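Local coordinates for protein probable acetyltransferase (Agrobacterium tumefaciens, PDB 2GE3) that binds acetyl coenzyme A and probably transfers its acetyl group to an acceptor substrate, as a member of the GNAT acetyltransferase family, at residues A65-R76 against G87-Y97; L119-D129 against I159-F168. All coordinates share one frame; numbering follows the deposited sequence.

Contact 1 (65-76 with 87-97) and contact 2 (119-129 with 159-168) belong to one mixed sheet, with centres about 17 Å apart. They meet where strands 86-93 and 121-127 run side by side in parallel: Gly87 N lies 2.8 Å from Arg121 O and Gly87 O 2.9 Å from Glu123 N, both probable hydrogen bonds. Next to this seam Ile75 CG2 packs 3.8 Å from Ile122 CD1. Toward their far ends the two strands part, and acetyl coenzyme A enters the gap. Contact 1 supplies Met91, Gly92 and Ile93 to its pantetheine and pyrophosphate, while contact 2 brings Ser125 and Val126 to the acetyl end.

Contact 1: residues A65-R76 against G87-Y97; sequences ADGDVIGWCDIR and GTLGMGILPAY. With ACO (acetyl coenzyme *a), chain E.
Seven backbone hydrogen bonds tie strand 68-76 to segment 87-94, antiparallel, from Arg76 with Thr88 at one end to the nearly straight bond from Leu94 N to Ile70 O (2.9 Å, 173°) at the other. Asp74 with Gly90 and Trp72 with Gly92 form the hydrogen-bonded pairs between. At Ile70 and Gly71, which both face Ala63 on the neighbouring strand, the first strand carries a classic beta bulge.

CH-pi contacts come next. The Trp72 indole lies flat over the backbone of the opposite strand because CG sits between the backbone N and the carbonyl carbon (chi1 74°): Gly92 CA stands 3.7 Å from the six-membered ring centroid, and Met91 CA is over the five-membered ring. Phe21 meets the same indole edge-to-face. Where strand 87-93 has given way to the 3-10 turn 95-97, the Tyr97 ring takes Ile70 CD1 over one face, 3.8 Å from its centroid, while Ala65 CB touches Tyr97 OH.

Apolar packing fills the face holding Cys73, Ile75, Leu89 and Met91. Cys73 SG rests 4.0 Å from Leu89 CD1, and helix 102-117 covers this side.

The ligand uses the edge turned away from strand 68-76, past the point where strand 121-127 leaves it. Met91 O accepts a weak bond from N4P of acetyl coenzyme A (2.9 Å), and Ile93 N gives a weak one to O9P (2.7 Å). Ile93 CD1 reaches O4A of the pyrophosphate at 3.3 Å. This is the central GNAT hairpin, whose second strand lends its splayed edge to pantetheine in a pseudo-beta pairing.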
# COMPACT_ATOMS: atom_id res chain seq x y z
N ALA A 65 -20.48 4.77 -22.91
CA ALA A 65 -20.84 5.52 -24.12
C ALA A 65 -21.03 4.56 -25.31
O ALA A 65 -20.14 3.76 -25.66
CB ALA A 65 -19.79 6.65 -24.47
N ASP A 66 -22.23 4.61 -25.88
CA ASP A 66 -22.64 3.67 -26.96
C ASP A 66 -22.38 2.22 -26.57
O ASP A 66 -21.72 1.46 -27.28
CB ASP A 66 -21.95 4.04 -28.27
CG ASP A 66 -22.47 5.41 -28.85
OD1 ASP A 66 -23.72 5.58 -29.05
OD2 ASP A 66 -21.61 6.29 -29.13
N GLY A 67 -22.90 1.85 -25.41
CA GLY A 67 -22.66 0.52 -24.88
C GLY A 67 -21.25 0.19 -24.37
O GLY A 67 -21.12 -0.79 -23.64
N ASP A 68 -20.21 0.93 -24.75
CA ASP A 68 -18.82 0.58 -24.31
C ASP A 68 -18.52 1.25 -22.94
O ASP A 68 -19.05 2.32 -22.70
CB ASP A 68 -17.78 1.05 -25.36
CG ASP A 68 -17.91 0.34 -26.78
OD1 ASP A 68 -17.53 -0.87 -26.88
OD2 ASP A 68 -18.30 0.98 -27.81
N VAL A 69 -17.66 0.63 -22.10
CA VAL A 69 -17.01 1.25 -20.93
C VAL A 69 -15.90 2.15 -21.47
O VAL A 69 -14.96 1.68 -22.12
CB VAL A 69 -16.45 0.23 -19.82
CG1 VAL A 69 -15.54 0.95 -18.73
CG2 VAL A 69 -17.60 -0.58 -19.10
N ILE A 70 -16.04 3.47 -21.25
CA ILE A 70 -15.01 4.42 -21.68
C ILE A 70 -14.25 5.04 -20.48
O ILE A 70 -13.31 5.81 -20.65
CB ILE A 70 -15.60 5.49 -22.66
CG1 ILE A 70 -16.87 6.08 -22.10
CG2 ILE A 70 -16.03 4.89 -23.99
CD1 ILE A 70 -16.76 7.50 -21.76
N GLY A 71 -14.58 4.58 -19.27
CA GLY A 71 -13.99 5.13 -18.09
C GLY A 71 -14.51 4.39 -16.87
O GLY A 71 -15.52 3.77 -16.97
N TRP A 72 -13.77 4.49 -15.75
CA TRP A 72 -14.11 3.81 -14.51
C TRP A 72 -13.49 4.56 -13.34
O TRP A 72 -12.56 5.31 -13.50
CB TRP A 72 -13.62 2.38 -14.50
CG TRP A 72 -12.13 2.28 -14.31
CD1 TRP A 72 -11.47 2.08 -13.11
CD2 TRP A 72 -11.13 2.37 -15.32
NE1 TRP A 72 -10.13 1.98 -13.35
CE2 TRP A 72 -9.90 2.17 -14.70
CE3 TRP A 72 -11.18 2.57 -16.74
CZ2 TRP A 72 -8.66 2.21 -15.41
CZ3 TRP A 72 -9.92 2.58 -17.46
CH2 TRP A 72 -8.72 2.42 -16.79
N CYS A 73 -14.04 4.35 -12.16
CA CYS A 73 -13.47 4.88 -10.97
C CYS A 73 -13.84 3.84 -9.94
O CYS A 73 -15.00 3.44 -9.84
CB CYS A 73 -14.05 6.30 -10.70
SG CYS A 73 -13.47 7.10 -9.18
N ASP A 74 -12.90 3.46 -9.10
CA ASP A 74 -13.23 2.50 -8.09
C ASP A 74 -12.49 2.68 -6.75
O ASP A 74 -11.44 3.33 -6.67
CB ASP A 74 -13.21 1.05 -8.61
CG ASP A 74 -11.85 0.61 -9.18
OD1 ASP A 74 -10.76 1.06 -8.71
OD2 ASP A 74 -11.88 -0.28 -10.10
N ILE A 75 -13.11 2.17 -5.69
CA ILE A 75 -12.50 2.32 -4.36
C ILE A 75 -12.35 0.90 -3.76
O ILE A 75 -13.36 0.21 -3.58
CB ILE A 75 -13.22 3.38 -3.44
CG1 ILE A 75 -13.13 4.79 -4.06
CG2 ILE A 75 -12.62 3.43 -1.99
CD1 ILE A 75 -13.89 5.95 -3.34
N ARG A 76 -11.10 0.45 -3.56
CA ARG A 76 -10.85 -0.80 -2.83
C ARG A 76 -10.63 -0.56 -1.32
O ARG A 76 -9.67 0.13 -0.89
CB ARG A 76 -9.72 -1.62 -3.46
CG ARG A 76 -8.27 -0.99 -3.36
CD ARG A 76 -7.17 -1.83 -4.10
NE ARG A 76 -7.82 -2.23 -5.37
CZ ARG A 76 -7.78 -1.50 -6.47
NH1 ARG A 76 -7.07 -0.35 -6.45
NH2 ARG A 76 -8.44 -1.91 -7.56
N GLY A 87 -10.17 3.38 2.01
CA GLY A 87 -10.27 2.81 0.66
C GLY A 87 -9.21 3.45 -0.26
O GLY A 87 -8.83 4.58 -0.01
N THR A 88 -8.71 2.71 -1.27
CA THR A 88 -7.77 3.21 -2.27
C THR A 88 -8.50 3.44 -3.58
O THR A 88 -9.18 2.54 -4.07
CB THR A 88 -6.67 2.22 -2.52
OG1 THR A 88 -6.05 1.96 -1.30
CG2 THR A 88 -5.55 2.78 -3.50
N LEU A 89 -8.39 4.63 -4.10
CA LEU A 89 -9.03 5.01 -5.36
C LEU A 89 -8.14 4.73 -6.62
O LEU A 89 -6.95 4.95 -6.58
CB LEU A 89 -9.50 6.49 -5.31
CG LEU A 89 -10.40 7.03 -6.48
CD1 LEU A 89 -11.38 8.00 -5.95
CD2 LEU A 89 -9.52 7.69 -7.45
N GLY A 90 -8.72 4.15 -7.69
CA GLY A 90 -8.10 4.19 -9.05
C GLY A 90 -9.16 4.58 -10.11
O GLY A 90 -10.34 4.44 -9.90
N MSE A 91 -8.71 5.12 -11.22
CA MSE A 91 -9.61 5.56 -12.25
C MSE A 91 -8.85 5.81 -13.52
O MSE A 91 -7.62 6.04 -13.48
CB MSE A 91 -10.26 6.85 -11.86
CG MSE A 91 -9.28 7.95 -11.72
SE MSE A 91 -10.39 9.58 -11.12
CE MSE A 91 -12.00 9.41 -12.45
N GLY A 92 -9.60 5.81 -14.62
CA GLY A 92 -9.01 5.95 -15.95
C GLY A 92 -10.10 6.29 -16.94
O GLY A 92 -11.27 5.91 -16.76
N ILE A 93 -9.73 6.96 -18.01
CA ILE A 93 -10.68 7.35 -19.03
C ILE A 93 -9.94 7.22 -20.37
O ILE A 93 -8.78 7.62 -20.45
CB ILE A 93 -11.19 8.84 -18.77
CG1 ILE A 93 -12.03 8.92 -17.49
CG2 ILE A 93 -12.01 9.41 -19.94
CD1 ILE A 93 -12.61 10.28 -17.20
N LEU A 94 -10.63 6.69 -21.39
CA LEU A 94 -10.13 6.60 -22.73
C LEU A 94 -9.76 8.00 -23.23
O LEU A 94 -10.43 8.96 -22.90
CB LEU A 94 -11.19 5.94 -23.66
CG LEU A 94 -11.48 4.45 -23.40
CD1 LEU A 94 -12.30 3.86 -24.54
CD2 LEU A 94 -10.16 3.67 -23.16
N PRO A 95 -8.65 8.12 -23.99
CA PRO A 95 -8.12 9.42 -24.41
C PRO A 95 -9.14 10.38 -25.04
O PRO A 95 -9.11 11.60 -24.69
CB PRO A 95 -7.01 9.05 -25.40
CG PRO A 95 -6.58 7.65 -25.06
CD PRO A 95 -7.85 6.98 -24.49
N ALA A 96 -10.03 9.90 -25.93
CA ALA A 96 -11.03 10.75 -26.54
C ALA A 96 -11.99 11.38 -25.53
O ALA A 96 -12.67 12.35 -25.84
CB ALA A 96 -11.94 9.92 -27.63
N TYR A 97 -12.10 10.82 -24.32
CA TYR A 97 -13.13 11.35 -23.39
C TYR A 97 -12.57 12.18 -22.24
O TYR A 97 -13.29 12.60 -21.39
CB TYR A 97 -13.98 10.21 -22.90
CG TYR A 97 -14.77 9.52 -24.02
CD1 TYR A 97 -16.10 9.91 -24.25
CD2 TYR A 97 -14.22 8.49 -24.81
CE1 TYR A 97 -16.88 9.27 -25.24
CE2 TYR A 97 -14.98 7.87 -25.84
CZ TYR A 97 -16.30 8.27 -26.02
OH TYR A 97 -17.14 7.69 -26.94
N1A ACO E . -2.38 20.59 -16.39
C2A ACO E . -3.09 21.19 -15.43
N3A ACO E . -4.42 21.05 -15.36
C4A ACO E . -5.09 20.32 -16.29
C5A ACO E . -4.39 19.63 -17.34
C6A ACO E . -2.94 19.81 -17.36
N6A ACO E . -2.26 19.13 -18.37
N7A ACO E . -5.33 19.01 -18.16
C8A ACO E . -6.54 19.22 -17.65
N9A ACO E . -6.39 20.02 -16.57
C1B ACO E . -7.48 20.44 -15.72
C2B ACO E . -8.77 20.83 -16.42
O2B ACO E . -8.68 22.26 -16.63
C3B ACO E . -9.72 20.38 -15.30
O3B ACO E . -9.61 21.30 -14.21
P3B ACO E . -10.49 22.67 -14.00
O7A ACO E . -10.17 23.73 -15.05
O8A ACO E . -9.89 23.04 -12.64
O9A ACO E . -11.90 22.25 -14.24
C4B ACO E . -9.13 19.09 -14.73
O4B ACO E . -7.73 19.24 -14.93
C5B ACO E . -9.61 17.84 -15.52
O5B ACO E . -10.95 17.56 -15.13
P1A ACO E . -11.86 16.50 -15.80
O1A ACO E . -12.89 16.26 -14.77
O2A ACO E . -12.08 17.19 -17.13
O3A ACO E . -10.83 15.25 -15.91
P2A ACO E . -10.86 13.98 -16.83
O4A ACO E . -12.17 13.57 -17.41
O5A ACO E . -9.74 14.23 -17.80
O6A ACO E . -10.43 12.82 -15.74
CBP ACO E . -8.31 11.67 -15.35
CCP ACO E . -9.15 12.94 -15.10
CDP ACO E . -6.88 11.94 -14.77
CEP ACO E . -8.95 10.44 -14.69
CAP ACO E . -8.25 11.26 -16.87
OAP ACO E . -7.69 12.36 -17.54
C9P ACO E . -7.45 10.06 -17.29
O9P ACO E . -7.99 8.95 -17.33
N8P ACO E . -6.16 10.22 -17.63
C7P ACO E . -5.35 9.01 -17.92
C6P ACO E . -5.27 8.02 -16.78
C5P ACO E . -4.98 8.54 -15.40
O5P ACO E . -4.21 9.47 -15.19
N4P ACO E . -5.58 7.89 -14.39
C3P ACO E . -5.65 8.47 -13.07
C2P ACO E . -4.27 8.52 -12.47
S1P ACO E . -3.69 6.87 -12.13
C ACO E . -2.98 7.71 -10.87
O ACO E . -3.48 8.74 -10.53
CH3 ACO E . -1.81 7.02 -10.22

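Contact 2: residues L119-D129 against I159-F168; sequences LHRIELSVHAD and IDSLNMAIIF. With ACO (acetyl coenzyme *a), chain E.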
# COMPACT_ATOMS: atom_id res chain seq x y z
N LEU A 119 -16.98 4.47 4.83
CA LEU A 119 -15.57 4.73 4.82
C LEU A 119 -15.31 6.12 5.30
O LEU A 119 -16.16 7.02 5.17
CB LEU A 119 -14.96 4.50 3.43
CG LEU A 119 -15.03 3.08 2.81
CD1 LEU A 119 -14.44 3.09 1.38
CD2 LEU A 119 -14.23 2.05 3.59
N HIS A 120 -14.20 6.26 6.00
CA HIS A 120 -13.76 7.55 6.58
C HIS A 120 -12.73 8.26 5.66
O HIS A 120 -12.74 9.52 5.46
CB HIS A 120 -13.21 7.28 8.04
CG HIS A 120 -12.56 8.46 8.70
ND1 HIS A 120 -13.28 9.48 9.28
CD2 HIS A 120 -11.26 8.75 8.90
CE1 HIS A 120 -12.45 10.35 9.81
NE2 HIS A 120 -11.22 9.93 9.61
N ARG A 121 -11.84 7.43 5.13
CA ARG A 121 -10.62 7.88 4.45
C ARG A 121 -10.44 7.25 3.07
O ARG A 121 -10.56 6.04 2.92
CB ARG A 121 -9.40 7.72 5.35
CG ARG A 121 -8.05 8.10 4.71
CD ARG A 121 -6.98 7.73 5.73
NE ARG A 121 -5.75 7.66 4.95
CZ ARG A 121 -5.03 8.74 4.62
NH1 ARG A 121 -5.34 9.98 5.07
NH2 ARG A 121 -3.99 8.58 3.82
N ILE A 122 -10.36 8.11 2.05
CA ILE A 122 -10.03 7.74 0.69
C ILE A 122 -8.60 8.24 0.30
O ILE A 122 -8.29 9.39 0.41
CB ILE A 122 -11.05 8.17 -0.37
CG1 ILE A 122 -12.47 7.86 0.03
CG2 ILE A 122 -10.67 7.49 -1.75
CD1 ILE A 122 -12.74 6.36 0.48
N GLU A 123 -7.74 7.31 -0.14
CA GLU A 123 -6.37 7.65 -0.44
C GLU A 123 -6.01 7.20 -1.85
O GLU A 123 -6.71 6.38 -2.43
CB GLU A 123 -5.41 7.11 0.65
CG GLU A 123 -5.09 5.67 0.54
CD GLU A 123 -4.32 5.03 1.82
OE1 GLU A 123 -3.56 4.09 1.50
OE2 GLU A 123 -4.41 5.46 3.04
N LEU A 124 -5.00 7.85 -2.41
CA LEU A 124 -4.54 7.67 -3.79
C LEU A 124 -3.09 8.06 -3.90
O LEU A 124 -2.52 8.80 -3.05
CB LEU A 124 -5.44 8.43 -4.81
CG LEU A 124 -5.60 9.93 -4.84
CD1 LEU A 124 -4.27 10.67 -5.37
CD2 LEU A 124 -6.83 10.28 -5.64
N SER A 125 -2.44 7.49 -4.88
CA SER A 125 -1.08 7.85 -5.28
C SER A 125 -1.11 8.32 -6.72
O SER A 125 -1.76 7.68 -7.51
CB SER A 125 -0.22 6.62 -5.19
OG SER A 125 0.14 6.54 -3.78
N VAL A 126 -0.42 9.40 -7.06
CA VAL A 126 -0.39 9.91 -8.41
C VAL A 126 1.04 10.29 -8.83
O VAL A 126 1.80 10.83 -8.02
CB VAL A 126 -1.41 11.10 -8.55
CG1 VAL A 126 -1.03 12.31 -7.59
CG2 VAL A 126 -1.55 11.54 -9.92
N HIS A 127 1.40 10.02 -10.09
CA HIS A 127 2.69 10.44 -10.60
C HIS A 127 2.83 11.94 -10.55
O HIS A 127 1.91 12.68 -10.94
CB HIS A 127 3.00 9.90 -12.02
CG HIS A 127 2.97 8.40 -12.15
ND1 HIS A 127 3.01 7.76 -13.36
CD2 HIS A 127 2.89 7.42 -11.22
CE1 HIS A 127 2.92 6.45 -13.18
NE2 HIS A 127 2.80 6.22 -11.89
N ALA A 128 4.00 12.41 -10.09
CA ALA A 128 4.21 13.85 -9.84
C ALA A 128 4.08 14.67 -11.13
O ALA A 128 3.79 15.89 -11.10
CB ALA A 128 5.55 14.18 -9.12
N ASP A 129 4.31 14.00 -12.24
CA ASP A 129 4.20 14.64 -13.53
C ASP A 129 2.80 14.46 -14.22
O ASP A 129 2.58 15.00 -15.29
CB ASP A 129 5.38 14.22 -14.42
CG ASP A 129 5.36 12.71 -14.79
OD1 ASP A 129 4.47 11.95 -14.30
OD2 ASP A 129 6.25 12.27 -15.60
N ILE A 159 10.31 8.12 -11.33
CA ILE A 159 9.24 9.13 -11.17
C ILE A 159 8.89 9.25 -9.67
O ILE A 159 8.74 8.26 -8.97
CB ILE A 159 7.89 8.71 -11.95
CG1 ILE A 159 8.17 8.12 -13.33
CG2 ILE A 159 6.90 9.84 -12.11
CD1 ILE A 159 9.09 8.93 -14.10
N ASP A 160 8.75 10.47 -9.21
CA ASP A 160 8.09 10.73 -7.93
C ASP A 160 6.61 10.45 -7.96
O ASP A 160 5.89 10.57 -8.97
CB ASP A 160 8.35 12.18 -7.54
CG ASP A 160 9.84 12.45 -7.23
OD1 ASP A 160 10.69 11.58 -7.49
OD2 ASP A 160 10.18 13.53 -6.73
N SER A 161 6.13 10.08 -6.80
CA SER A 161 4.69 9.85 -6.66
C SER A 161 4.21 10.81 -5.56
O SER A 161 4.93 11.09 -4.63
CB SER A 161 4.44 8.39 -6.24
OG SER A 161 3.18 8.03 -6.72
N LEU A 162 3.01 11.33 -5.68
CA LEU A 162 2.40 12.18 -4.65
C LEU A 162 1.32 11.42 -4.02
O LEU A 162 0.46 10.82 -4.71
CB LEU A 162 1.77 13.44 -5.25
CG LEU A 162 2.72 14.33 -6.08
CD1 LEU A 162 2.05 15.62 -6.59
CD2 LEU A 162 4.07 14.64 -5.38
N ASN A 163 1.31 11.47 -2.71
CA ASN A 163 0.19 10.85 -1.95
C ASN A 163 -0.81 11.86 -1.58
O ASN A 163 -0.44 12.92 -1.13
CB ASN A 163 0.70 10.23 -0.64
CG ASN A 163 1.59 9.07 -0.92
OD1 ASN A 163 1.14 8.20 -1.60
ND2 ASN A 163 2.87 9.11 -0.53
N MSE A 164 -2.07 11.52 -1.71
CA MSE A 164 -3.12 12.50 -1.47
C MSE A 164 -4.22 11.71 -0.78
O MSE A 164 -4.28 10.51 -0.94
CB MSE A 164 -3.61 13.09 -2.79
CG MSE A 164 -2.42 13.79 -3.64
SE MSE A 164 -3.37 14.64 -5.16
CE MSE A 164 -4.19 16.21 -4.13
N ALA A 165 -5.08 12.40 -0.05
CA ALA A 165 -6.18 11.76 0.64
C ALA A 165 -7.37 12.73 0.89
O ALA A 165 -7.20 13.98 0.98
CB ALA A 165 -5.71 11.11 1.93
N ILE A 166 -8.54 12.14 1.00
CA ILE A 166 -9.73 12.89 1.44
C ILE A 166 -10.31 12.24 2.66
O ILE A 166 -10.31 11.03 2.78
CB ILE A 166 -10.78 13.04 0.26
CG1 ILE A 166 -11.69 14.25 0.43
CG2 ILE A 166 -11.49 11.70 -0.01
CD1 ILE A 166 -12.43 14.67 -0.97
N ILE A 167 -10.81 13.05 3.61
CA ILE A 167 -11.44 12.51 4.83
C ILE A 167 -12.89 13.01 4.83
O ILE A 167 -13.13 14.21 4.63
CB ILE A 167 -10.67 12.81 6.15
CG1 ILE A 167 -9.49 11.85 6.35
CG2 ILE A 167 -11.59 12.67 7.43
CD1 ILE A 167 -8.38 12.58 6.58
N PHE A 168 -13.85 12.06 4.95
CA PHE A 168 -15.27 12.47 4.93
C PHE A 168 -15.60 13.08 6.28
O PHE A 168 -15.22 12.56 7.34
CB PHE A 168 -16.23 11.33 4.62
CG PHE A 168 -16.07 10.78 3.26
CD1 PHE A 168 -15.75 9.42 3.11
CD2 PHE A 168 -16.22 11.62 2.10
CE1 PHE A 168 -15.58 8.88 1.87
CE2 PHE A 168 -16.02 11.11 0.85
CZ PHE A 168 -15.74 9.73 0.71
N1A ACO E . -2.38 20.59 -16.39
C2A ACO E . -3.09 21.19 -15.43
N3A ACO E . -4.42 21.05 -15.36
C4A ACO E . -5.09 20.32 -16.29
C5A ACO E . -4.39 19.63 -17.34
C6A ACO E . -2.94 19.81 -17.36
N6A ACO E . -2.26 19.13 -18.37
N7A ACO E . -5.33 19.01 -18.16
C8A ACO E . -6.54 19.22 -17.65
N9A ACO E . -6.39 20.02 -16.57
C1B ACO E . -7.48 20.44 -15.72
C2B ACO E . -8.77 20.83 -16.42
O2B ACO E . -8.68 22.26 -16.63
C3B ACO E . -9.72 20.38 -15.30
O3B ACO E . -9.61 21.30 -14.21
P3B ACO E . -10.49 22.67 -14.00
O7A ACO E . -10.17 23.73 -15.05
O8A ACO E . -9.89 23.04 -12.64
O9A ACO E . -11.90 22.25 -14.24
C4B ACO E . -9.13 19.09 -14.73
O4B ACO E . -7.73 19.24 -14.93
C5B ACO E . -9.61 17.84 -15.52
O5B ACO E . -10.95 17.56 -15.13
P1A ACO E . -11.86 16.50 -15.80
O1A ACO E . -12.89 16.26 -14.77
O2A ACO E . -12.08 17.19 -17.13
O3A ACO E . -10.83 15.25 -15.91
P2A ACO E . -10.86 13.98 -16.83
O4A ACO E . -12.17 13.57 -17.41
O5A ACO E . -9.74 14.23 -17.80
O6A ACO E . -10.43 12.82 -15.74
CBP ACO E . -8.31 11.67 -15.35
CCP ACO E . -9.15 12.94 -15.10
CDP ACO E . -6.88 11.94 -14.77
CEP ACO E . -8.95 10.44 -14.69
CAP ACO E . -8.25 11.26 -16.87
OAP ACO E . -7.69 12.36 -17.54
C9P ACO E . -7.45 10.06 -17.29
O9P ACO E . -7.99 8.95 -17.33
N8P ACO E . -6.16 10.22 -17.63
C7P ACO E . -5.35 9.01 -17.92
C6P ACO E . -5.27 8.02 -16.78
C5P ACO E . -4.98 8.54 -15.40
O5P ACO E . -4.21 9.47 -15.19
N4P ACO E . -5.58 7.89 -14.39
C3P ACO E . -5.65 8.47 -13.07
C2P ACO E . -4.27 8.52 -12.47
S1P ACO E . -3.69 6.87 -12.13
C ACO E . -2.98 7.71 -10.87
O ACO E . -3.48 8.74 -10.53
CH3 ACO E . -1.81 7.02 -10.22
O HOH W 1 -16.13 10.00 8.23
O HOH W 2 -1.22 6.94 -1.06
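The His120 imidazole takes Ile167 CG2 over one face, with CE1 3.4 Å from that methyl; a stacked Tyr158 of the second subunit also packs on the ring. His120 NE2 bonds to Asp150 of that subunit, and a water bridges ND1 to Phe168 O. Phe168 presents its edge to the Leu119 carbonyl, CD1 lying 3.2 Å from Leu119 O, while Ile122 CG1 comes obliquely and His115 stacks on the ring. Over the Arg121 guanidinium sits Ala165 CB, 3.4 Å from NH1; at its edge are Ile167 CD1 and, in plane, Glu123 OE2, which takes both NE and NH2, each at 3.2 Å. Glu145 binds NH2 as well, fixing the group's rotation.

On the face carrying Ile122, Leu124 and Val126 the contacts are mostly aliphatic. Leu124 and Met164, here selenomethionine, lie alongside each other, Leu124 CD1 being 3.6 Å from Met164 CB. Val126 CG1 rests on Leu162 CB; CG2, anti to the backbone N (CG1 chi1 62°), faces the acetyl oxygen O of acetyl coenzyme A, 3.5 Å off.

Eight backbone hydrogen bonds join the segments, Leu162 N to Val126 O being the shortest at 2.7 Å. Water 2 donates to both Leu124 O and Asn163 OD1. From strand 121-127 the chain runs through helix 131-140 to outer strand 143-153, then returns as strand 158-167 between the two, antiparallel to both, as in the C-terminal half of GNAT folds.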